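Local coordinates for protein neurotoxin (Clostridium botulinum, PDB 2QN0) that probably cleaves neuronal SNARE proteins as the zinc-dependent protease light chain of type C botulinum neurotoxin, with dual substrate specificity, at residues T126-V131 with T309-S314; G398-K403 with M411-S416. All coordinates share one frame; numbering follows the deposited sequence.

Two kinds of closure appear along this single chain, one built on strands and one on turns. From the N terminus, strand 126-128 comes first and meets its partner, strand 309-311, only after about 180 further residues; contact 1 thereby closes a very long loop that holds the zinc-binding residues H229, H233 and E269. Contact 2 opens only after contact 1 has closed, so the two follow in series and neither nest nor cross. It joins 398-403 to 411-416 across a short loop near the C terminus. The contacts lie on opposite sides of the chain's centre, their nearest atoms about 37 Å apart; contact 1 flanks helix 319-330, contact 2 strands 201-202 and 219-220.

Contact 1 of 2, residues T126-V131 with T309-S314; sequences TFDFDV and TANPSS
The N311 side chain lies alongside that of D128 and overlaps it at the end of a two-stranded parallel sheet, formed by strands 126-128 and 309-311. With CG anti to the backbone N (chi1 176°), N311 runs beside D128 and brings ND2 to 2.9 Å from D128 OD1. D128 OD1 lies in the amide plane of N311, but ND2 meets that oxygen from above the carboxylate plane. From the opposite face of that plane, D130 N gives OD1 a second hydrogen bond, which makes an Asx turn. One oxygen thus both grips the neighbouring strand and shapes the type I turn from D128 to V131 as its own strand ends.

The backbones form a short ladder: F127 N donates to T309 O at 3.0 Å, N311 N to F127 O at 2.7 Å, and F129 N to N311 O at 2.8 Å. N311 O also lies at the edge of the F129 ring, in its plane. T126 and T309 share the face with D128 and N311, pointing the same way, and T126 OG1 is 3.1 Å from T309 CG2.

On the other face, F127 CB packs against A310 CB at 3.9 Å, while the F127 ring leads away from A310 toward Y322 and L326 of helix 319-330. In the turn that follows, F129 stacks on F315 and meets Y322 of the same helix edge-to-face. D130 OD1 is bonded to S135, whereas D130 OD2 accepts from a water at 2.8 Å that in turn accepts from N311 ND2.

Contact 2 of 2, residues G398-K403 with M411-S416; sequences GFNIPK and MGQNLS
A hydrogen bond between the side-chain amides of N400 and Q413 carries the polar part of this contact, a meeting of two turns: N400 is the centre of an inverse gamma turn, and M411 to Q413 form a short 3-10 segment. N400 ND2 donates to Q413 OE1 at 3.1 Å and 168°. The acceptor lies in the N400 amide plane, whereas the donor is tilted from the carbonyl plane of Q413, and the two amide planes stand 42° apart. Q413 is extended beyond CG (chi2 173°), which carries its amide out to N400. The oxygen of the same N400 amide faces the 3-10 backbone, with OD1 2.9 Å from G412 N.

Close backbone packing forms the second group. G412 sits against N400, their CA atoms 4.2 Å apart, and, having no side chain, lets its CA come within 3.1 Å of N400 OD1. G412 CA makes a CA-H...O contact of 3.5 Å to F399 O. N414 N closes the 3-10 turn by bonding to M411 O.

Van der Waals contact comes from F399. Its CB rests 3.4 Å from G412 O, an oxygen that accepts a hydrogen bond from N418 ND2, and CD2 lies 4.3 Å from Q413 CG. The ring then leads away from G412 to meet Y393 edge-to-face.

Both turns lie in the long connection between strands 383-384 and 422-423. Q413 NE2 donates to Q370 O and C220 O, while F399 and Q413 touch strand 219-220; Q413 also packs on Y202 of strand 201-202, so the turns are fastened to these two short strands.

Contact 1 of 2, residues T126-V131 with T309-S314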
loop_
_atom_site.group_PDB
_atom_site.type_symbol
_atom_site.label_atom_id
_atom_site.label_comp_id
_atom_site.label_asym_id
_atom_site.label_seq_id
_atom_site.Cartn_x
_atom_site.Cartn_y
_atom_site.Cartn_z
ATOM N N THR A 126 -11.374 22.348 -14.966
ATOM C CA THR A 126 -10.571 22.641 -13.785
ATOM C C THR A 126 -9.633 21.564 -13.248
ATOM O O THR A 126 -9.936 20.371 -13.301
ATOM C CB THR A 126 -11.502 23.053 -12.626
ATOM O OG1 THR A 126 -12.262 24.204 -13.014
ATOM C CG2 THR A 126 -10.704 23.369 -11.363
ATOM N N PHE A 127 -8.488 22.016 -12.737
ATOM C CA PHE A 127 -7.493 21.160 -12.085
ATOM C C PHE A 127 -7.628 21.588 -10.622
ATOM O O PHE A 127 -7.398 22.753 -10.307
ATOM C CB PHE A 127 -6.057 21.489 -12.529
ATOM C CG PHE A 127 -5.550 20.674 -13.696
ATOM C CD1 PHE A 127 -6.209 19.529 -14.126
ATOM C CD2 PHE A 127 -4.372 21.048 -14.344
ATOM C CE1 PHE A 127 -5.701 18.767 -15.186
ATOM C CE2 PHE A 127 -3.857 20.293 -15.401
ATOM C CZ PHE A 127 -4.522 19.150 -15.823
ATOM N N ASP A 128 -8.014 20.675 -9.735
ATOM C CA ASP A 128 -8.154 21.015 -8.319
ATOM C C ASP A 128 -7.149 20.217 -7.499
ATOM O O ASP A 128 -7.351 19.034 -7.225
ATOM C CB ASP A 128 -9.577 20.723 -7.836
ATOM C CG ASP A 128 -9.796 21.115 -6.385
ATOM O OD1 ASP A 128 -8.881 21.701 -5.766
ATOM O OD2 ASP A 128 -10.895 20.837 -5.861
ATOM N N PHE A 129 -6.066 20.877 -7.106
ATOM C CA PHE A 129 -5.017 20.225 -6.338
ATOM C C PHE A 129 -5.332 20.039 -4.854
ATOM O O PHE A 129 -4.524 19.477 -4.113
ATOM C CB PHE A 129 -3.705 20.992 -6.538
ATOM C CG PHE A 129 -3.159 20.885 -7.939
ATOM C CD1 PHE A 129 -2.328 19.827 -8.299
ATOM C CD2 PHE A 129 -3.518 21.813 -8.914
ATOM C CE1 PHE A 129 -1.862 19.692 -9.604
ATOM C CE2 PHE A 129 -3.058 21.688 -10.225
ATOM C CZ PHE A 129 -2.228 20.624 -10.572
ATOM N N ASP A 130 -6.507 20.498 -4.421
ATOM C CA ASP A 130 -6.920 20.347 -3.021
ATOM C C ASP A 130 -8.150 19.451 -2.887
ATOM O O ASP A 130 -8.736 19.362 -1.806
ATOM C CB ASP A 130 -7.266 21.703 -2.386
ATOM C CG ASP A 130 -6.052 22.583 -2.161
ATOM O OD1 ASP A 130 -5.003 22.066 -1.718
ATOM O OD2 ASP A 130 -6.157 23.802 -2.411
ATOM N N VAL A 131 -8.539 18.782 -3.968
ATOM C CA VAL A 131 -9.736 17.943 -3.921
ATOM C C VAL A 131 -9.693 16.847 -2.863
ATOM O O VAL A 131 -8.661 16.206 -2.652
ATOM C CB VAL A 131 -10.037 17.295 -5.295
ATOM C CG1 VAL A 131 -9.034 16.192 -5.592
ATOM C CG2 VAL A 131 -11.456 16.755 -5.306
ATOM N N THR A 309 -8.567 26.479 -16.017
ATOM C CA THR A 309 -8.354 27.045 -14.695
ATOM C C THR A 309 -7.899 25.998 -13.685
ATOM O O THR A 309 -8.123 24.800 -13.868
ATOM C CB THR A 309 -9.642 27.730 -14.185
ATOM O OG1 THR A 309 -9.393 28.339 -12.912
ATOM C CG2 THR A 309 -10.767 26.719 -14.052
ATOM N N ALA A 310 -7.256 26.458 -12.619
ATOM C CA ALA A 310 -6.759 25.559 -11.586
ATOM C C ALA A 310 -6.967 26.128 -10.191
ATOM O O ALA A 310 -7.028 27.346 -10.005
ATOM C CB ALA A 310 -5.279 25.279 -11.817
ATOM N N ASN A 311 -7.079 25.233 -9.217
ATOM C CA ASN A 311 -7.263 25.619 -7.824
ATOM C C ASN A 311 -6.212 24.909 -6.974
ATOM O O ASN A 311 -6.063 23.690 -7.054
ATOM C CB ASN A 311 -8.660 25.222 -7.343
ATOM C CG ASN A 311 -8.872 25.510 -5.870
ATOM O OD1 ASN A 311 -8.815 26.662 -5.438
ATOM N ND2 ASN A 311 -9.112 24.462 -5.087
ATOM N N PRO A 312 -5.438 25.667 -6.178
ATOM C CA PRO A 312 -5.506 27.128 -6.051
ATOM C C PRO A 312 -4.986 27.831 -7.307
ATOM O O PRO A 312 -4.342 27.208 -8.154
ATOM C CB PRO A 312 -4.646 27.405 -4.818
ATOM C CG PRO A 312 -3.633 26.313 -4.863
ATOM C CD PRO A 312 -4.469 25.104 -5.223
ATOM N N SER A 313 -5.269 29.128 -7.415
ATOM C CA SER A 313 -4.866 29.930 -8.569
ATOM C C SER A 313 -3.382 29.897 -8.910
ATOM O O SER A 313 -3.005 30.043 -10.073
ATOM C CB SER A 313 -5.295 31.386 -8.366
ATOM O OG SER A 313 -6.704 31.490 -8.300
ATOM N N SER A 314 -2.539 29.717 -7.901
ATOM C CA SER A 314 -1.102 29.677 -8.129
ATOM C C SER A 314 -0.709 28.589 -9.131
ATOM O O SER A 314 0.372 28.638 -9.717
ATOM C CB SER A 314 -0.370 29.464 -6.803
ATOM O OG SER A 314 -0.863 28.322 -6.127
HETATM O O HOH W 1 -8.740 24.966 -2.111
#

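Contact 2 of 2, residues G398-K403 with M411-S416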
loop_
_atom_site.group_PDB
_atom_site.type_symbol
_atom_site.label_atom_id
_atom_site.label_comp_id
_atom_site.label_asym_id
_atom_site.label_seq_id
_atom_site.Cartn_x
_atom_site.Cartn_y
_atom_site.Cartn_z
ATOM N N GLY A 398 16.771 -11.319 2.215
ATOM C CA GLY A 398 15.764 -11.381 3.259
ATOM C C GLY A 398 16.227 -12.314 4.367
ATOM O O GLY A 398 17.329 -12.150 4.893
ATOM N N PHE A 399 15.402 -13.300 4.712
ATOM C CA PHE A 399 15.737 -14.261 5.770
ATOM C C PHE A 399 16.620 -15.416 5.291
ATOM O O PHE A 399 17.328 -16.031 6.089
ATOM C CB PHE A 399 14.465 -14.885 6.360
ATOM C CG PHE A 399 13.604 -13.932 7.137
ATOM C CD1 PHE A 399 14.036 -13.405 8.351
ATOM C CD2 PHE A 399 12.333 -13.593 6.674
ATOM C CE1 PHE A 399 13.217 -12.556 9.098
ATOM C CE2 PHE A 399 11.504 -12.747 7.411
ATOM C CZ PHE A 399 11.945 -12.227 8.628
ATOM N N ASN A 400 16.563 -15.719 3.998
ATOM C CA ASN A 400 17.311 -16.844 3.432
ATOM C C ASN A 400 18.771 -16.518 3.130
ATOM O O ASN A 400 19.227 -16.601 1.988
ATOM C CB ASN A 400 16.584 -17.334 2.181
ATOM C CG ASN A 400 15.113 -17.601 2.448
ATOM O OD1 ASN A 400 14.768 -18.240 3.441
ATOM N ND2 ASN A 400 14.241 -17.109 1.572
ATOM N N ILE A 401 19.496 -16.181 4.190
ATOM C CA ILE A 401 20.901 -15.790 4.113
ATOM C C ILE A 401 21.875 -16.966 4.030
ATOM O O ILE A 401 21.868 -17.853 4.881
ATOM C CB ILE A 401 21.264 -14.924 5.336
ATOM C CG1 ILE A 401 20.302 -13.732 5.421
ATOM C CG2 ILE A 401 22.705 -14.439 5.231
ATOM C CD1 ILE A 401 20.342 -12.992 6.747
ATOM N N PRO A 402 22.736 -16.974 2.998
ATOM C CA PRO A 402 23.733 -18.028 2.778
ATOM C C PRO A 402 24.714 -18.169 3.945
ATOM O O PRO A 402 25.055 -19.281 4.351
ATOM C CB PRO A 402 24.431 -17.579 1.496
ATOM C CG PRO A 402 23.353 -16.834 0.771
ATOM C CD PRO A 402 22.740 -16.018 1.877
ATOM N N LYS A 403 25.158 -17.033 4.476
ATOM C CA LYS A 403 26.098 -17.010 5.594
ATOM C C LYS A 403 25.526 -17.720 6.814
ATOM O O LYS A 403 26.270 -18.228 7.655
ATOM C CB LYS A 403 26.437 -15.565 5.963
ATOM C CG LYS A 403 27.418 -15.432 7.119
ATOM C CD LYS A 403 27.499 -13.998 7.619
ATOM C CE LYS A 403 26.168 -13.543 8.209
ATOM N NZ LYS A 403 26.219 -12.138 8.697
ATOM N N MET A 411 14.862 -22.124 3.899
ATOM C CA MET A 411 14.943 -22.409 5.328
ATOM C C MET A 411 14.853 -21.175 6.217
ATOM O O MET A 411 14.388 -21.258 7.356
ATOM C CB MET A 411 16.231 -23.175 5.647
ATOM C CG MET A 411 16.069 -24.678 5.582
ATOM S SD MET A 411 17.576 -25.551 6.041
ATOM C CE MET A 411 17.974 -26.345 4.496
ATOM N N GLY A 412 15.293 -20.028 5.705
ATOM C CA GLY A 412 15.231 -18.808 6.494
ATOM C C GLY A 412 13.808 -18.428 6.874
ATOM O O GLY A 412 13.578 -17.765 7.890
ATOM N N GLN A 413 12.851 -18.848 6.051
ATOM C CA GLN A 413 11.439 -18.554 6.293
ATOM C C GLN A 413 10.724 -19.712 6.982
ATOM O O GLN A 413 9.543 -19.609 7.320
ATOM C CB GLN A 413 10.736 -18.259 4.969
ATOM C CG GLN A 413 11.125 -16.945 4.322
ATOM C CD GLN A 413 10.515 -16.802 2.944
ATOM O OE1 GLN A 413 11.151 -17.109 1.933
ATOM N NE2 GLN A 413 9.263 -16.360 2.898
ATOM N N ASN A 414 11.447 -20.810 7.187
ATOM C CA ASN A 414 10.901 -22.008 7.819
ATOM C C ASN A 414 10.921 -21.856 9.341
ATOM O O ASN A 414 11.992 -21.823 9.955
ATOM C CB ASN A 414 11.733 -23.219 7.391
ATOM C CG ASN A 414 11.074 -24.535 7.734
ATOM O OD1 ASN A 414 10.572 -24.714 8.837
ATOM N ND2 ASN A 414 11.085 -25.470 6.790
ATOM N N LEU A 415 9.738 -21.778 9.948
ATOM C CA LEU A 415 9.629 -21.597 11.393
ATOM C C LEU A 415 10.417 -22.574 12.259
ATOM O O LEU A 415 10.935 -22.192 13.304
ATOM C CB LEU A 415 8.160 -21.627 11.828
ATOM C CG LEU A 415 7.395 -20.300 11.783
ATOM C CD1 LEU A 415 7.437 -19.731 10.383
ATOM C CD2 LEU A 415 5.957 -20.521 12.236
ATOM N N SER A 416 10.512 -23.829 11.841
ATOM C CA SER A 416 11.231 -24.801 12.656
ATOM C C SER A 416 12.719 -24.895 12.334
ATOM O O SER A 416 13.435 -25.687 12.945
ATOM C CB SER A 416 10.599 -26.184 12.514
ATOM O OG SER A 416 10.990 -26.786 11.298
#